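Local structure of glutathione transferase (Lolium rigidum, 6ZB6) at residues Y74-Y79 / D85-G90; V100-D105 / V165-L170; L19-E24 / A70-V75; E148-R153 / E158-D163. The protein probably conjugates glutathione to electrophilic xenobiotics and, as a phi class glutathione transferase, is linked to multiple-herbicide resistance. All blocks are in the same frame, centred on the assembly; numbering follows the deposited sequence.

Contact 1. Residues Y74-Y79 / D85-G90. With NA (sodium ion), chain L.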
loop_
_atom_site.group_PDB
_atom_site.type_symbol
_atom_site.label_atom_id
_atom_site.label_comp_id
_atom_site.label_asym_id
_atom_site.label_seq_id
_atom_site.Cartn_x
_atom_site.Cartn_y
_atom_site.Cartn_z
ATOM N N TYR A 74 1.742 9.053 -11.184
ATOM C CA TYR A 74 1.759 9.148 -12.643
ATOM C C TYR A 74 0.532 8.470 -13.244
ATOM O O TYR A 74 -0.087 8.991 -14.178
ATOM C CB TYR A 74 3.037 8.518 -13.195
ATOM C CG TYR A 74 3.053 8.402 -14.702
ATOM C CD1 TYR A 74 3.475 9.473 -15.492
ATOM C CD2 TYR A 74 2.642 7.235 -15.340
ATOM C CE1 TYR A 74 3.486 9.379 -16.867
ATOM C CE2 TYR A 74 2.651 7.133 -16.728
ATOM C CZ TYR A 74 3.084 8.206 -17.480
ATOM O OH TYR A 74 3.102 8.118 -18.851
ATOM N N VAL A 75 0.172 7.299 -12.720
ATOM C CA VAL A 75 -1.029 6.606 -13.191
ATOM C C VAL A 75 -2.267 7.466 -12.973
ATOM O O VAL A 75 -3.102 7.631 -13.876
ATOM C CB VAL A 75 -1.164 5.242 -12.487
ATOM C CG1 VAL A 75 -2.598 4.731 -12.609
ATOM C CG2 VAL A 75 -0.175 4.253 -13.076
ATOM N N LEU A 76 -2.413 8.019 -11.768
ATOM C CA LEU A 76 -3.605 8.800 -11.447
ATOM C C LEU A 76 -3.730 10.027 -12.338
ATOM O O LEU A 76 -4.842 10.404 -12.737
ATOM C CB LEU A 76 -3.572 9.208 -9.981
ATOM C CG LEU A 76 -3.713 8.009 -9.028
ATOM C CD1 LEU A 76 -3.514 8.457 -7.599
ATOM C CD2 LEU A 76 -5.049 7.301 -9.225
ATOM N N ARG A 77 -2.600 10.665 -12.659
ATOM C CA ARG A 77 -2.640 11.847 -13.510
ATOM C C ARG A 77 -2.875 11.477 -14.965
ATOM O O ARG A 77 -3.703 12.103 -15.643
ATOM C CB ARG A 77 -1.339 12.639 -13.359
ATOM C CG ARG A 77 -1.197 13.327 -12.015
ATOM C CD ARG A 77 0.237 13.801 -11.786
ATOM N NE ARG A 77 0.382 14.301 -10.425
ATOM C CZ ARG A 77 1.513 14.281 -9.726
ATOM N NH1 ARG A 77 2.626 13.799 -10.271
ATOM N NH2 ARG A 77 1.530 14.753 -8.483
ATOM N N LYS A 78 -2.167 10.461 -15.459
ATOM C CA LYS A 78 -2.326 10.065 -16.856
ATOM C C LYS A 78 -3.770 9.691 -17.158
ATOM O O LYS A 78 -4.339 10.126 -18.165
ATOM C CB LYS A 78 -1.394 8.897 -17.185
ATOM C CG LYS A 78 -1.469 8.461 -18.652
ATOM C CD LYS A 78 -0.697 7.184 -18.897
ATOM C CE LYS A 78 -0.651 6.863 -20.378
ATOM N NZ LYS A 78 -0.438 5.417 -20.582
ATOM N N TYR A 79 -4.395 8.905 -16.278
ATOM C CA TYR A 79 -5.733 8.392 -16.532
ATOM C C TYR A 79 -6.817 9.204 -15.844
ATOM O O TYR A 79 -7.932 8.706 -15.687
ATOM C CB TYR A 79 -5.821 6.924 -16.112
ATOM C CG TYR A 79 -4.903 6.045 -16.926
ATOM C CD1 TYR A 79 -5.235 5.672 -18.222
ATOM C CD2 TYR A 79 -3.694 5.607 -16.405
ATOM C CE1 TYR A 79 -4.389 4.874 -18.971
ATOM C CE2 TYR A 79 -2.846 4.811 -17.142
ATOM C CZ TYR A 79 -3.194 4.446 -18.420
ATOM O OH TYR A 79 -2.333 3.656 -19.147
ATOM N N ASP A 85 -11.159 11.361 -8.423
ATOM C CA ASP A 85 -10.174 12.395 -8.102
ATOM C C ASP A 85 -9.575 12.048 -6.742
ATOM O O ASP A 85 -10.094 12.467 -5.704
ATOM C CB ASP A 85 -10.804 13.780 -8.106
ATOM C CG ASP A 85 -9.779 14.891 -7.914
ATOM O OD1 ASP A 85 -8.559 14.638 -8.085
ATOM O OD2 ASP A 85 -10.200 16.023 -7.593
ATOM N N LEU A 86 -8.490 11.275 -6.755
ATOM C CA LEU A 86 -7.845 10.854 -5.517
ATOM C C LEU A 86 -6.765 11.818 -5.054
ATOM O O LEU A 86 -6.380 11.776 -3.878
ATOM C CB LEU A 86 -7.246 9.455 -5.684
ATOM C CG LEU A 86 -8.299 8.357 -5.860
ATOM C CD1 LEU A 86 -7.686 7.038 -6.295
ATOM C CD2 LEU A 86 -9.077 8.183 -4.549
ATOM N N LEU A 87 -6.270 12.688 -5.937
ATOM C CA LEU A 87 -5.203 13.612 -5.571
ATOM C C LEU A 87 -5.699 15.011 -5.231
ATOM O O LEU A 87 -5.008 15.735 -4.505
ATOM C CB LEU A 87 -4.169 13.701 -6.701
ATOM C CG LEU A 87 -3.390 12.402 -6.955
ATOM C CD1 LEU A 87 -2.472 12.536 -8.164
ATOM C CD2 LEU A 87 -2.592 11.973 -5.726
ATOM N N ARG A 88 -6.856 15.416 -5.751
ATOM C CA ARG A 88 -7.444 16.718 -5.432
ATOM C C ARG A 88 -6.558 17.871 -5.888
ATOM O O ARG A 88 -6.524 18.932 -5.261
ATOM C CB ARG A 88 -7.736 16.826 -3.934
ATOM C CG ARG A 88 -8.679 15.754 -3.466
ATOM C CD ARG A 88 -10.047 16.149 -3.960
ATOM N NE ARG A 88 -10.995 15.054 -4.048
ATOM C CZ ARG A 88 -12.260 15.163 -3.673
ATOM N NH1 ARG A 88 -12.699 16.312 -3.176
ATOM N NH2 ARG A 88 -13.076 14.133 -3.787
ATOM N N GLU A 89 -5.831 17.682 -6.987
ATOM C CA GLU A 89 -4.827 18.667 -7.367
ATOM C C GLU A 89 -5.435 19.969 -7.883
ATOM O O GLU A 89 -4.737 20.990 -7.925
ATOM C CB GLU A 89 -3.873 18.047 -8.392
ATOM C CG GLU A 89 -3.035 16.954 -7.750
ATOM C CD GLU A 89 -1.946 16.398 -8.649
ATOM O OE1 GLU A 89 -2.238 16.037 -9.806
ATOM O OE2 GLU A 89 -0.798 16.301 -8.175
ATOM N N GLY A 90 -6.713 19.973 -8.247
ATOM C CA GLY A 90 -7.348 21.232 -8.600
ATOM C C GLY A 90 -7.714 22.122 -7.429
ATOM O O GLY A 90 -8.102 23.273 -7.639
HETATM NA NA NA L . -6.687 12.941 -8.864
HETATM O O HOH W 1 -7.181 10.449 -9.131
HETATM O O HOH W 2 -6.700 15.761 -9.132
#

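Contact 2. Residues V100-D105 / V165-L170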
loop_
_atom_site.group_PDB
_atom_site.type_symbol
_atom_site.label_atom_id
_atom_site.label_comp_id
_atom_site.label_asym_id
_atom_site.label_seq_id
_atom_site.Cartn_x
_atom_site.Cartn_y
_atom_site.Cartn_z
ATOM N N VAL A 100 -0.581 15.685 3.324
ATOM C CA VAL A 100 -0.209 15.502 4.720
ATOM C C VAL A 100 -0.356 14.040 5.109
ATOM O O VAL A 100 0.572 13.417 5.645
ATOM C CB VAL A 100 -1.068 16.401 5.628
ATOM C CG1 VAL A 100 -0.955 15.949 7.084
ATOM C CG2 VAL A 100 -0.664 17.863 5.490
ATOM N N TRP A 101 -1.519 13.464 4.835
ATOM C CA TRP A 101 -1.787 12.134 5.361
ATOM C C TRP A 101 -1.159 11.041 4.503
ATOM O O TRP A 101 -0.968 9.919 4.982
ATOM C CB TRP A 101 -3.302 11.961 5.546
ATOM C CG TRP A 101 -3.749 12.800 6.704
ATOM C CD1 TRP A 101 -4.226 14.079 6.658
ATOM C CD2 TRP A 101 -3.673 12.450 8.100
ATOM N NE1 TRP A 101 -4.487 14.533 7.937
ATOM C CE2 TRP A 101 -4.147 13.558 8.837
ATOM C CE3 TRP A 101 -3.266 11.300 8.793
ATOM C CZ2 TRP A 101 -4.238 13.549 10.235
ATOM C CZ3 TRP A 101 -3.349 11.295 10.184
ATOM C CH2 TRP A 101 -3.829 12.415 10.889
ATOM N N THR A 102 -0.775 11.359 3.271
ATOM C CA THR A 102 0.087 10.458 2.519
ATOM C C THR A 102 1.476 10.388 3.147
ATOM O O THR A 102 2.063 9.305 3.257
ATOM C CB THR A 102 0.171 10.947 1.069
ATOM O OG1 THR A 102 -1.150 10.922 0.490
ATOM C CG2 THR A 102 1.149 10.086 0.253
ATOM N N GLU A 103 2.022 11.544 3.546
ATOM C CA GLU A 103 3.297 11.574 4.258
ATOM C C GLU A 103 3.202 10.874 5.607
ATOM O O GLU A 103 4.150 10.201 6.027
ATOM C CB GLU A 103 3.765 13.018 4.456
ATOM C CG GLU A 103 4.094 13.777 3.155
ATOM C CD GLU A 103 5.195 13.118 2.358
ATOM O OE1 GLU A 103 6.255 12.792 2.951
ATOM O OE2 GLU A 103 5.008 12.923 1.134
ATOM N N VAL A 104 2.074 11.033 6.312
ATOM C CA VAL A 104 1.917 10.337 7.586
ATOM C C VAL A 104 2.054 8.838 7.385
ATOM O O VAL A 104 2.737 8.151 8.163
ATOM C CB VAL A 104 0.575 10.684 8.253
ATOM C CG1 VAL A 104 0.373 9.784 9.466
ATOM C CG2 VAL A 104 0.526 12.142 8.663
ATOM N N ASP A 105 1.414 8.298 6.343
ATOM C CA ASP A 105 1.585 6.875 6.072
ATOM C C ASP A 105 3.043 6.541 5.856
ATOM O O ASP A 105 3.569 5.609 6.467
ATOM C CB ASP A 105 0.774 6.423 4.860
ATOM C CG ASP A 105 1.162 5.008 4.404
ATOM O OD1 ASP A 105 0.919 4.049 5.168
ATOM O OD2 ASP A 105 1.714 4.840 3.294
ATOM N N VAL A 165 -12.614 9.966 0.006
ATOM C CA VAL A 165 -11.508 9.032 -0.071
ATOM C C VAL A 165 -10.442 9.654 -0.959
ATOM O O VAL A 165 -10.744 10.412 -1.885
ATOM C CB VAL A 165 -11.980 7.661 -0.599
ATOM C CG1 VAL A 165 -12.375 7.727 -2.065
ATOM C CG2 VAL A 165 -10.937 6.587 -0.358
ATOM N N SER A 166 -9.182 9.367 -0.653
ATOM C CA SER A 166 -8.081 10.004 -1.362
ATOM C C SER A 166 -6.890 9.063 -1.414
ATOM O O SER A 166 -6.906 7.977 -0.833
ATOM C CB SER A 166 -7.727 11.343 -0.701
ATOM O OG SER A 166 -6.915 11.145 0.444
ATOM N N PHE A 167 -5.867 9.491 -2.169
ATOM C CA PHE A 167 -4.539 8.887 -2.204
ATOM C C PHE A 167 -4.036 8.531 -0.809
ATOM O O PHE A 167 -3.430 7.474 -0.611
ATOM C CB PHE A 167 -3.579 9.882 -2.881
ATOM C CG PHE A 167 -2.283 9.295 -3.365
ATOM C CD1 PHE A 167 -2.265 8.241 -4.260
ATOM C CD2 PHE A 167 -1.064 9.862 -2.969
ATOM C CE1 PHE A 167 -1.044 7.727 -4.742
ATOM C CE2 PHE A 167 0.164 9.363 -3.445
ATOM C CZ PHE A 167 0.173 8.294 -4.333
ATOM N N ALA A 168 -4.254 9.425 0.159
ATOM C CA ALA A 168 -3.768 9.178 1.516
ATOM C C ALA A 168 -4.337 7.880 2.077
ATOM O O ALA A 168 -3.588 7.040 2.591
ATOM C CB ALA A 168 -4.127 10.354 2.425
ATOM N N ASP A 169 -5.656 7.690 1.968
ATOM C CA ASP A 169 -6.286 6.497 2.550
ATOM C C ASP A 169 -5.796 5.228 1.868
ATOM O O ASP A 169 -5.364 4.279 2.535
ATOM C CB ASP A 169 -7.810 6.570 2.448
ATOM C CG ASP A 169 -8.365 7.859 2.992
ATOM O OD1 ASP A 169 -8.454 7.989 4.232
ATOM O OD2 ASP A 169 -8.699 8.739 2.173
ATOM N N LEU A 170 -5.814 5.207 0.531
ATOM C CA LEU A 170 -5.528 3.971 -0.187
ATOM C C LEU A 170 -4.069 3.553 -0.085
ATOM O O LEU A 170 -3.775 2.362 -0.237
ATOM C CB LEU A 170 -5.972 4.097 -1.643
ATOM C CG LEU A 170 -7.459 4.455 -1.784
ATOM C CD1 LEU A 170 -7.907 4.395 -3.244
ATOM C CD2 LEU A 170 -8.348 3.543 -0.915
#

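Contact 3. Residues L19-E24 / A70-V75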
loop_
_atom_site.group_PDB
_atom_site.type_symbol
_atom_site.label_atom_id
_atom_site.label_comp_id
_atom_site.label_asym_id
_atom_site.label_seq_id
_atom_site.Cartn_x
_atom_site.Cartn_y
_atom_site.Cartn_z
ATOM N N LEU A 19 -0.997 -1.437 -8.353
ATOM C CA LEU A 19 -2.131 -2.126 -8.959
ATOM C C LEU A 19 -3.453 -1.569 -8.444
ATOM O O LEU A 19 -4.419 -1.453 -9.204
ATOM C CB LEU A 19 -2.034 -3.633 -8.706
ATOM C CG LEU A 19 -0.733 -4.322 -9.131
ATOM C CD1 LEU A 19 -0.836 -5.847 -9.010
ATOM C CD2 LEU A 19 -0.306 -3.906 -10.544
ATOM N N VAL A 20 -3.512 -1.211 -7.158
ATOM C CA VAL A 20 -4.716 -0.587 -6.616
ATOM C C VAL A 20 -5.069 0.670 -7.409
ATOM O O VAL A 20 -6.211 0.850 -7.846
ATOM C CB VAL A 20 -4.543 -0.282 -5.117
ATOM C CG1 VAL A 20 -5.642 0.678 -4.655
ATOM C CG2 VAL A 20 -4.601 -1.598 -4.284
ATOM N N PHE A 21 -4.098 1.559 -7.615
ATOM C CA PHE A 21 -4.448 2.801 -8.296
ATOM C C PHE A 21 -4.743 2.573 -9.772
ATOM O O PHE A 21 -5.630 3.234 -10.327
ATOM C CB PHE A 21 -3.356 3.838 -8.059
ATOM C CG PHE A 21 -3.266 4.243 -6.619
ATOM C CD1 PHE A 21 -4.327 4.907 -6.018
ATOM C CD2 PHE A 21 -2.167 3.886 -5.843
ATOM C CE1 PHE A 21 -4.275 5.262 -4.679
ATOM C CE2 PHE A 21 -2.109 4.236 -4.488
ATOM C CZ PHE A 21 -3.158 4.922 -3.906
ATOM N N LEU A 22 -4.067 1.610 -10.411
ATOM C CA LEU A 22 -4.450 1.234 -11.766
ATOM C C LEU A 22 -5.901 0.780 -11.819
ATOM O O LEU A 22 -6.640 1.137 -12.740
ATOM C CB LEU A 22 -3.528 0.136 -12.293
ATOM C CG LEU A 22 -2.144 0.595 -12.778
ATOM C CD1 LEU A 22 -1.182 -0.587 -12.869
ATOM C CD2 LEU A 22 -2.251 1.345 -14.123
ATOM N N GLU A 23 -6.335 -0.012 -10.837
ATOM C CA GLU A 23 -7.711 -0.483 -10.857
ATOM C C GLU A 23 -8.682 0.642 -10.539
ATOM O O GLU A 23 -9.800 0.651 -11.060
ATOM C CB GLU A 23 -7.887 -1.639 -9.871
ATOM C CG GLU A 23 -7.281 -2.934 -10.360
ATOM C CD GLU A 23 -8.055 -3.537 -11.510
ATOM O OE1 GLU A 23 -9.260 -3.231 -11.650
ATOM O OE2 GLU A 23 -7.455 -4.322 -12.278
ATOM N N GLU A 24 -8.276 1.597 -9.697
ATOM C CA GLU A 24 -9.174 2.689 -9.341
ATOM C C GLU A 24 -9.555 3.518 -10.563
ATOM O O GLU A 24 -10.693 3.991 -10.668
ATOM C CB GLU A 24 -8.538 3.575 -8.265
ATOM C CG GLU A 24 -8.579 2.957 -6.848
ATOM C CD GLU A 24 -9.954 3.024 -6.173
ATOM O OE1 GLU A 24 -10.819 3.819 -6.596
ATOM O OE2 GLU A 24 -10.170 2.283 -5.188
ATOM N N ALA A 70 5.557 7.269 -6.637
ATOM C CA ALA A 70 5.754 8.051 -7.859
ATOM C C ALA A 70 5.020 7.423 -9.037
ATOM O O ALA A 70 4.333 8.118 -9.801
ATOM C CB ALA A 70 7.247 8.189 -8.178
ATOM N N ILE A 71 5.189 6.108 -9.222
ATOM C CA ILE A 71 4.437 5.401 -10.256
ATOM C C ILE A 71 2.943 5.647 -10.092
ATOM O O ILE A 71 2.228 5.913 -11.067
ATOM C CB ILE A 71 4.750 3.894 -10.220
ATOM C CG1 ILE A 71 6.237 3.611 -10.487
ATOM C CG2 ILE A 71 3.857 3.168 -11.224
ATOM C CD1 ILE A 71 6.666 2.195 -10.027
ATOM N N SER A 72 2.440 5.537 -8.851
ATOM C CA SER A 72 1.005 5.632 -8.630
ATOM C C SER A 72 0.470 7.007 -9.003
ATOM O O SER A 72 -0.603 7.115 -9.607
ATOM C CB SER A 72 0.670 5.317 -7.168
ATOM O OG SER A 72 1.012 3.979 -6.846
ATOM N N LYS A 73 1.185 8.073 -8.631
ATOM C CA LYS A 73 0.711 9.407 -8.990
ATOM C C LYS A 73 0.742 9.616 -10.499
ATOM O O LYS A 73 -0.147 10.273 -11.058
ATOM C CB LYS A 73 1.527 10.480 -8.261
ATOM C CG LYS A 73 1.194 10.535 -6.765
ATOM C CD LYS A 73 1.800 11.761 -6.080
ATOM C CE LYS A 73 3.310 11.580 -5.913
ATOM N NZ LYS A 73 3.933 12.589 -4.994
ATOM N N TYR A 74 1.742 9.053 -11.184
ATOM C CA TYR A 74 1.759 9.148 -12.643
ATOM C C TYR A 74 0.532 8.470 -13.244
ATOM O O TYR A 74 -0.087 8.991 -14.178
ATOM C CB TYR A 74 3.037 8.518 -13.195
ATOM C CG TYR A 74 3.053 8.402 -14.702
ATOM C CD1 TYR A 74 3.475 9.473 -15.492
ATOM C CD2 TYR A 74 2.642 7.235 -15.340
ATOM C CE1 TYR A 74 3.486 9.379 -16.867
ATOM C CE2 TYR A 74 2.651 7.133 -16.728
ATOM C CZ TYR A 74 3.084 8.206 -17.480
ATOM O OH TYR A 74 3.102 8.118 -18.851
ATOM N N VAL A 75 0.172 7.299 -12.720
ATOM C CA VAL A 75 -1.029 6.606 -13.191
ATOM C C VAL A 75 -2.267 7.466 -12.973
ATOM O O VAL A 75 -3.102 7.631 -13.876
ATOM C CB VAL A 75 -1.164 5.242 -12.487
ATOM C CG1 VAL A 75 -2.598 4.731 -12.609
ATOM C CG2 VAL A 75 -0.175 4.253 -13.076
#

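Contact 4. Residues E148-R153 / E158-D163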
loop_
_atom_site.group_PDB
_atom_site.type_symbol
_atom_site.label_atom_id
_atom_site.label_comp_id
_atom_site.label_asym_id
_atom_site.label_seq_id
_atom_site.Cartn_x
_atom_site.Cartn_y
_atom_site.Cartn_z
ATOM N N GLU A 148 -4.270 5.837 18.142
ATOM C CA GLU A 148 -5.018 6.808 18.934
ATOM C C GLU A 148 -5.218 8.118 18.177
ATOM O O GLU A 148 -6.291 8.730 18.262
ATOM C CB GLU A 148 -4.308 7.058 20.264
ATOM C CG GLU A 148 -4.434 5.852 21.228
ATOM C CD GLU A 148 -3.587 5.981 22.484
ATOM O OE1 GLU A 148 -3.038 7.075 22.739
ATOM O OE2 GLU A 148 -3.459 4.971 23.214
ATOM N N VAL A 149 -4.198 8.570 17.437
ATOM C CA VAL A 149 -4.349 9.782 16.636
ATOM C C VAL A 149 -5.304 9.543 15.472
ATOM O O VAL A 149 -6.166 10.381 15.175
ATOM C CB VAL A 149 -2.974 10.271 16.142
ATOM C CG1 VAL A 149 -3.139 11.460 15.199
ATOM C CG2 VAL A 149 -2.071 10.618 17.326
ATOM N N TYR A 150 -5.170 8.398 14.790
ATOM C CA TYR A 150 -6.081 8.093 13.689
ATOM C C TYR A 150 -7.517 8.012 14.181
ATOM O O TYR A 150 -8.447 8.472 13.507
ATOM C CB TYR A 150 -5.683 6.774 13.019
ATOM C CG TYR A 150 -4.616 6.895 11.933
ATOM C CD1 TYR A 150 -3.384 7.491 12.196
ATOM C CD2 TYR A 150 -4.834 6.379 10.665
ATOM C CE1 TYR A 150 -2.406 7.584 11.213
ATOM C CE2 TYR A 150 -3.856 6.473 9.667
ATOM C CZ TYR A 150 -2.647 7.066 9.954
ATOM O OH TYR A 150 -1.694 7.167 8.962
ATOM N N GLU A 151 -7.713 7.427 15.362
ATOM C CA GLU A 151 -9.059 7.293 15.905
ATOM C C GLU A 151 -9.699 8.656 16.110
ATOM O O GLU A 151 -10.871 8.856 15.770
ATOM C CB GLU A 151 -9.005 6.516 17.215
ATOM C CG GLU A 151 -10.344 6.350 17.900
ATOM C CD GLU A 151 -11.272 5.405 17.161
ATOM O OE1 GLU A 151 -10.833 4.704 16.224
ATOM O OE2 GLU A 151 -12.453 5.361 17.529
ATOM N N ALA A 152 -8.940 9.609 16.660
ATOM C CA ALA A 152 -9.452 10.964 16.824
ATOM C C ALA A 152 -9.719 11.618 15.473
ATOM O O ALA A 152 -10.763 12.253 15.283
ATOM C CB ALA A 152 -8.469 11.801 17.648
ATOM N N ARG A 153 -8.801 11.450 14.516
ATOM C CA ARG A 153 -8.969 12.064 13.202
ATOM C C ARG A 153 -10.192 11.502 12.484
ATOM O O ARG A 153 -10.985 12.251 11.896
ATOM C CB ARG A 153 -7.704 11.840 12.369
ATOM C CG ARG A 153 -7.767 12.362 10.942
ATOM C CD ARG A 153 -7.609 13.859 10.900
ATOM N NE ARG A 153 -7.680 14.363 9.529
ATOM C CZ ARG A 153 -7.968 15.621 9.221
ATOM N NH1 ARG A 153 -8.190 16.490 10.195
ATOM N NH2 ARG A 153 -8.035 16.006 7.947
ATOM N N GLU A 158 -14.799 10.973 7.640
ATOM C CA GLU A 158 -14.871 9.574 7.234
ATOM C C GLU A 158 -13.545 9.080 6.671
ATOM O O GLU A 158 -13.265 7.875 6.726
ATOM C CB GLU A 158 -15.991 9.374 6.211
ATOM C CG GLU A 158 -17.327 8.980 6.850
ATOM C CD GLU A 158 -18.206 8.144 5.935
ATOM O OE1 GLU A 158 -18.053 8.230 4.696
ATOM O OE2 GLU A 158 -19.055 7.397 6.461
ATOM N N TYR A 159 -12.725 9.980 6.124
ATOM C CA TYR A 159 -11.428 9.626 5.565
ATOM C C TYR A 159 -10.371 10.591 6.086
ATOM O O TYR A 159 -10.680 11.584 6.747
ATOM C CB TYR A 159 -11.459 9.637 4.029
ATOM C CG TYR A 159 -12.404 8.606 3.449
ATOM C CD1 TYR A 159 -12.018 7.280 3.316
ATOM C CD2 TYR A 159 -13.690 8.958 3.052
ATOM C CE1 TYR A 159 -12.887 6.328 2.805
ATOM C CE2 TYR A 159 -14.562 8.018 2.535
ATOM C CZ TYR A 159 -14.151 6.706 2.408
ATOM O OH TYR A 159 -15.008 5.766 1.890
ATOM N N LEU A 160 -9.104 10.317 5.749
ATOM C CA LEU A 160 -8.019 10.993 6.454
ATOM C C LEU A 160 -7.868 12.449 6.033
ATOM O O LEU A 160 -7.527 13.292 6.870
ATOM C CB LEU A 160 -6.708 10.244 6.246
ATOM C CG LEU A 160 -6.589 8.908 6.999
ATOM C CD1 LEU A 160 -5.271 8.256 6.557
ATOM C CD2 LEU A 160 -6.626 9.088 8.511
ATOM N N ALA A 161 -8.136 12.775 4.769
ATOM C CA ALA A 161 -7.982 14.159 4.316
ATOM C C ALA A 161 -9.271 14.966 4.407
ATOM O O ALA A 161 -9.251 16.170 4.128
ATOM C CB ALA A 161 -7.449 14.199 2.869
ATOM N N GLY A 162 -10.379 14.351 4.813
ATOM C CA GLY A 162 -11.659 15.019 4.865
ATOM C C GLY A 162 -12.770 14.054 4.512
ATOM O O GLY A 162 -12.630 12.842 4.664
ATOM N N ASP A 163 -13.886 14.604 4.029
ATOM C CA ASP A 163 -15.064 13.811 3.685
ATOM C C ASP A 163 -14.984 13.216 2.283
ATOM O O ASP A 163 -15.962 13.228 1.532
ATOM C CB ASP A 163 -16.309 14.683 3.849
ATOM C CG ASP A 163 -17.599 13.913 3.629
ATOM O OD1 ASP A 163 -18.397 14.336 2.763
ATOM O OD2 ASP A 163 -17.795 12.872 4.297
#

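Contact 1. Residues Y74-Y79 / D85-G90
Arg77 and Glu89 meet side-on: NE points at OE1 (3.2 Å, N-H...O 156°) on its syn lone pair, while NH2 reaches OE2 at 2.8 Å, so the two main bonds of this salt bridge go one to each oxygen; a further bond from NE to OE2 is weak. Guanidinium and carboxylate planes lie only 2° apart, which fixes the rotation of both groups. Beneath this exposed pair the contact turns apolar. CD1 of Leu87 sits 3.9 Å from CB of Leu76, and CD2 of Leu76 reaches CD1 of Leu86 at 4.0 Å.

The loop 85-90 is held in shape by its own polar atoms. Asp85 OD1 accepts from Arg88 N (3.0 Å), an Asx motif. The same OD1 of Asp85 is a ligand of the sodium ion, at 2.6 Å. Two waters also bind the ion, one accepting from Leu86 N and the other from Glu89 N. A buried leucine layer is thus closed at its solvent side by a planar ion pair, while ion and waters gather polar atoms within the loop.

Contact 2. Residues V100-D105 / V165-L170
Thr102 faces Phe167 and Ala168 where helix 92-127 passes the start of helix 167-170, and the backbones come very close: the CA atoms of Thr102 and Ala168 are 4.2 Å apart. From CB of Thr102 the two branches take different jobs. OG1 stands beside the residue's own backbone N (chi1 -61°), which lets it bond to the carbonyl O of Val98 one turn earlier in the helix. From there it also packs 3.3 Å from CA of Ala168, and no hydrogen bond crosses between the two segments. The other branch, CG2, lies 3.9 Å from both CD2 and CE2 of the Phe167 ring.

Next to the threonine, CB of Trp101 touches CB of Ala168 at 3.6 Å, whereas the indole leads away from the contact. The short helix is fixed at its first turn by a capping box: Ala168 N donates to Ser166 OG (3.2 Å), and Ser166 N donates to Asp169 OD2 (2.9 Å), using the anti lone pair of that oxygen. Ser166 and Asp169 match the N-capping box known from the C-terminal domain of glutathione transferases. The other carboxylate oxygen, Asp169 OD1, accepts from Trp197 NE1. With the threonine hydroxyl satisfied inside its own helix and the small Ala168 opposite, the capped helix start can seat on the long helix by close van der Waals contact.

Contact 3. Residues L19-E24 / A70-V75
Two nearly parallel helices of the thioredoxin-like N-terminal domain pack here through a buried, largely apolar contact. The axes of 19-24 and 70-75 approach to 9.1 Å, with 6° between their directions. Two sets of side chains fill the gap.

In the first, Phe21 presents the CD2 corner of its ring to Ser72, whose CB lies 3.4 Å from that CD2 and whose OG lies 3.3 Å from it. The serine hydroxyl is turned beside its own backbone N (chi1 -64°), where it bonds to the carbonyl O of Ser68 on the preceding turn, so the ring meets an oxygen already engaged within its helix. In the second, Leu22 and Val75 cross at about a right angle, and CD2 of Leu22 rests against both valine methyls, 3.7 Å from CG1 and from CG2 of Val75. CG1 of Val75 also comes within 4.1 Å of the backbone O of Phe21.

Beyond the pair, the Phe21 ring meets that of Phe167, carrying the apolar layer from this domain into the helical one. No hydrogen bond links the segments, so shape and burial join the helices, and the one polar side chain in the interface is satisfied locally.

Contact 4. Residues E148-R153 / E158-D163
A bend in Arg153 at chi2 (76°), after CG leaves anti to the backbone N (chi1 177°), swings the guanidinium of helix 133-156 onto the carbonyl of Leu160. NE donates to Leu160 O at 2.9 Å and NH2 donates to the same Leu160 O at 3.0 Å. The oxygen lies in the guanidinium plane, so one acceptor is gripped side-on by two N-H groups; both bonds are moderately bent, with the NE one at 150°.

While its carbonyl holds the arginine, the side chain of Leu160 turns back to the helix. CD1 lies 3.9 Å from CE2 of Tyr150, and CD2 is as close to CD2 of that ring; the two side chains cross at a slant. The tyrosine's polar end is held separately, by a hydrogen bond between its OH and His172 NE2. Within the loop, Tyr159 N donates to Gly162 O at 3.2 Å, and the backbone of Gly162 would press a CB against the preceding carbonyl O.

Leu160 N bonds to Asp169 OD1, tying this turn to helix 167-170. Around it, Trp197 of helix 192-202 touches Leu160, while Met97 and Trp101 of helix 92-127 pack against Arg153, placing the turn among the helices of the C-terminal domain.

From the N terminus, contact 3 comes first, joining 19-24 to 70-75 across a span that includes strands of the sheet. Contact 1 opens on the end of that same helix 68-78, sharing Tyr74 and Val75 with contact 3, and closes the short linker leading to helix 92-127. Contact 2 follows in series and spans far more chain, from 100-105 to 165-170; contact 4, a short return of the loop onto the end of helix 133-156, lies wholly within that span. Phe167 of contact 2 packs on Leu76 and Leu87 of contact 1 and on Phe21 of contact 3, joining the two domains. Contact 4 touches contact 2 but neither of the others.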